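Local coordinates for protein superoxide dismutase [Fe] (Sulfolobus solfataricus, PDB 1WB7) that disproportionates toxic superoxide radicals into hydrogen peroxide and dioxygen, using one iron ion bound in each subunit of a homotetramer, at residues A[108-113]-A[145-149]. The protein carries 1 engineered substitution. Residues are numbered along the deposited sequence; the frame is centred on the assembly and turned at random.
Sequences LINKQY and GNLQI
The phenolic oxygen of Y113 is gripped twice: its OH donates to L147 O at 2.7 Å, close to the axis of that carbonyl, and accepts a bond from a water that in turn accepts a hydrogen bond from I149 N. The L147 carbonyl oxygen lies at the ring edge, in plane. One residue back in the helix, Q112 meets the same backbone with its amide. OE1 of Q112 receives the L147 N-H at 2.7 Å, nearly straight at 173° and on an in-plane lone pair, while its NE2 reaches G145 O in a weak, bent bond. L147 thus has both its N-H and its C=O bound by helix side chains, a worked example of side chains taking up the peptide groups at an outer strand position, while Q148 pairs with Y139. Its own CG, beside the backbone N (chi1 -74°), sends CD1 against L108 CB and I109 CG1, each at 3.6 Å. Away from the iron site, helix 103-113 thereby packs against strand 147-153, outermost in the antiparallel sheet of the family's C-terminal domain, with helix 116-128 touching I109 and I149, strand 134-140 alongside, and F6 of the second subunit meeting the Y113 ring edge-to-face.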
ATOM      1  N   LEU A 108      -7.741 -24.235 -20.801  1.00 17.01           N
ATOM      2  CA  LEU A 108      -7.663 -23.889 -19.385  1.00 16.53           C
ATOM      3  C   LEU A 108      -8.768 -22.902 -19.029  1.00 16.25           C
ATOM      4  O   LEU A 108      -9.409 -23.021 -17.987  1.00 16.12           O
ATOM      5  CB  LEU A 108      -6.302 -23.270 -19.036  1.00 15.35           C
ATOM      6  CG  LEU A 108      -5.096 -24.199 -18.914  1.00 16.90           C
ATOM      7  CD1 LEU A 108      -3.888 -23.406 -18.442  1.00 15.53           C
ATOM      8  CD2 LEU A 108      -5.408 -25.313 -17.925  1.00 14.79           C
ATOM      9  N   ILE A 109      -8.987 -21.926 -19.902  1.00 16.22           N
ATOM     10  CA  ILE A 109     -10.024 -20.930 -19.665  1.00 16.48           C
ATOM     11  C   ILE A 109     -11.398 -21.594 -19.576  1.00 16.85           C
ATOM     12  O   ILE A 109     -12.212 -21.236 -18.715  1.00 16.91           O
ATOM     13  CB  ILE A 109     -10.016 -19.844 -20.768  1.00 14.89           C
ATOM     14  CG1 ILE A 109      -8.777 -18.956 -20.597  1.00 13.01           C
ATOM     15  CG2 ILE A 109     -11.287 -19.006 -20.696  1.00 14.54           C
ATOM     16  CD1 ILE A 109      -8.654 -17.834 -21.622  1.00 11.05           C
ATOM     17  N   ASN A 110     -11.657 -22.569 -20.443  1.00 17.08           N
ATOM     18  CA  ASN A 110     -12.945 -23.250 -20.406  1.00 17.35           C
ATOM     19  C   ASN A 110     -13.104 -24.073 -19.138  1.00 17.56           C
ATOM     20  O   ASN A 110     -14.181 -24.104 -18.550  1.00 17.80           O
ATOM     21  CB  ASN A 110     -13.133 -24.159 -21.624  1.00 17.77           C
ATOM     22  CG  ASN A 110     -13.260 -23.384 -22.918  1.00 19.00           C
ATOM     23  OD1 ASN A 110     -13.741 -22.247 -22.932  1.00 18.22           O
ATOM     24  ND2 ASN A 110     -12.846 -24.002 -24.020  1.00 16.79           N
ATOM     25  N   LYS A 111     -12.035 -24.728 -18.697  1.00 17.75           N
ATOM     26  CA  LYS A 111     -12.111 -25.557 -17.496  1.00 17.73           C
ATOM     27  C   LYS A 111     -12.309 -24.764 -16.221  1.00 17.62           C
ATOM     28  O   LYS A 111     -12.974 -25.218 -15.283  1.00 17.68           O
ATOM     29  CB  LYS A 111     -10.844 -26.393 -17.329  1.00 19.20           C
ATOM     30  CG  LYS A 111     -10.723 -27.557 -18.285  1.00 23.89           C
ATOM     31  CD  LYS A 111      -9.420 -28.302 -18.044  1.00 28.83           C
ATOM     32  CE  LYS A 111      -9.421 -29.629 -18.778  1.00 31.89           C
ATOM     33  NZ  LYS A 111     -10.559 -30.469 -18.298  1.00 36.03           N
ATOM     34  N   GLN A 112     -11.715 -23.582 -16.180  1.00 16.92           N
ATOM     35  CA  GLN A 112     -11.802 -22.758 -14.993  1.00 16.46           C
ATOM     36  C   GLN A 112     -12.880 -21.684 -15.016  1.00 16.18           C
ATOM     37  O   GLN A 112     -13.350 -21.268 -13.960  1.00 16.28           O
ATOM     38  CB  GLN A 112     -10.435 -22.128 -14.719  1.00 16.19           C
ATOM     39  CG  GLN A 112      -9.351 -23.150 -14.387  1.00 13.57           C
ATOM     40  CD  GLN A 112      -7.964 -22.533 -14.337  1.00 15.30           C
ATOM     41  OE1 GLN A 112      -7.784 -21.432 -13.819  1.00 14.06           O
ATOM     42  NE2 GLN A 112      -6.974 -23.246 -14.866  1.00 11.51           N
ATOM     43  N   TYR A 113     -13.272 -21.228 -16.201  1.00 15.88           N
ATOM     44  CA  TYR A 113     -14.297 -20.193 -16.284  1.00 15.73           C
ATOM     45  C   TYR A 113     -15.533 -20.596 -17.072  1.00 15.61           C
ATOM     46  O   TYR A 113     -16.458 -19.803 -17.216  1.00 16.01           O
ATOM     47  CB  TYR A 113     -13.707 -18.909 -16.882  1.00 14.60           C
ATOM     48  CG  TYR A 113     -12.594 -18.321 -16.046  1.00 16.14           C
ATOM     49  CD1 TYR A 113     -11.281 -18.774 -16.172  1.00 14.43           C
ATOM     50  CD2 TYR A 113     -12.860 -17.331 -15.103  1.00 15.70           C
ATOM     51  CE1 TYR A 113     -10.259 -18.252 -15.380  1.00 15.44           C
ATOM     52  CE2 TYR A 113     -11.847 -16.803 -14.306  1.00 16.38           C
ATOM     53  CZ  TYR A 113     -10.550 -17.268 -14.450  1.00 14.86           C
ATOM     54  OH  TYR A 113      -9.549 -16.733 -13.671  1.00 12.95           O
ATOM     55  N   GLY A 145      -1.729 -24.333 -11.308  1.00 13.32           N
ATOM     56  CA  GLY A 145      -2.201 -24.482 -12.672  1.00 13.27           C
ATOM     57  C   GLY A 145      -3.396 -23.564 -12.895  1.00 13.48           C
ATOM     58  O   GLY A 145      -4.069 -23.637 -13.928  1.00 13.41           O
ATOM     59  N   ASN A 146      -3.660 -22.687 -11.923  1.00 13.18           N
ATOM     60  CA  ASN A 146      -4.779 -21.767 -12.027  1.00 13.04           C
ATOM     61  C   ASN A 146      -4.456 -20.522 -12.834  1.00 12.80           C
ATOM     62  O   ASN A 146      -3.368 -19.958 -12.712  1.00 12.60           O
ATOM     63  CB  ASN A 146      -5.246 -21.296 -10.645  1.00 12.74           C
ATOM     64  CG  ASN A 146      -5.858 -22.398  -9.816  1.00 15.64           C
ATOM     65  OD1 ASN A 146      -6.379 -23.380 -10.349  1.00 13.25           O
ATOM     66  ND2 ASN A 146      -5.818 -22.231  -8.495  1.00 11.15           N
ATOM     67  N   LEU A 147      -5.410 -20.103 -13.660  1.00 12.45           N
ATOM     68  CA  LEU A 147      -5.262 -18.869 -14.415  1.00 12.71           C
ATOM     69  C   LEU A 147      -5.858 -17.872 -13.414  1.00 12.76           C
ATOM     70  O   LEU A 147      -7.069 -17.665 -13.375  1.00 13.04           O
ATOM     71  CB  LEU A 147      -6.089 -18.915 -15.705  1.00 13.24           C
ATOM     72  CG  LEU A 147      -5.539 -19.811 -16.819  1.00 14.72           C
ATOM     73  CD1 LEU A 147      -6.533 -19.879 -17.975  1.00 13.22           C
ATOM     74  CD2 LEU A 147      -4.187 -19.268 -17.289  1.00 13.32           C
ATOM     75  N   GLN A 148      -4.993 -17.297 -12.584  1.00 12.39           N
ATOM     76  CA  GLN A 148      -5.392 -16.364 -11.531  1.00 11.96           C
ATOM     77  C   GLN A 148      -5.477 -14.899 -11.941  1.00 11.75           C
ATOM     78  O   GLN A 148      -4.489 -14.300 -12.384  1.00 11.75           O
ATOM     79  CB  GLN A 148      -4.421 -16.498 -10.347  1.00 11.77           C
ATOM     80  CG  GLN A 148      -4.729 -15.607  -9.149  1.00 10.38           C
ATOM     81  CD  GLN A 148      -6.051 -15.946  -8.493  1.00 12.32           C
ATOM     82  OE1 GLN A 148      -6.238 -17.051  -7.982  1.00 11.36           O
ATOM     83  NE2 GLN A 148      -6.981 -14.996  -8.509  1.00 15.35           N
ATOM     84  N   ILE A 149      -6.663 -14.322 -11.779  1.00 11.42           N
ATOM     85  CA  ILE A 149      -6.875 -12.914 -12.095  1.00 11.14           C
ATOM     86  C   ILE A 149      -6.370 -12.074 -10.917  1.00 10.98           C
ATOM     87  O   ILE A 149      -6.451 -12.495  -9.766  1.00 10.89           O
ATOM     88  CB  ILE A 149      -8.372 -12.603 -12.310  1.00 10.06           C
ATOM     89  CG1 ILE A 149      -8.855 -13.215 -13.629  1.00  9.60           C
ATOM     90  CG2 ILE A 149      -8.594 -11.104 -12.312  1.00  9.86           C
ATOM     91  CD1 ILE A 149     -10.365 -13.144 -13.813  1.00  6.97           C
TER
HETATM   92  O   HOH W   1      -8.991 -15.882 -11.008  1.00  4.73           O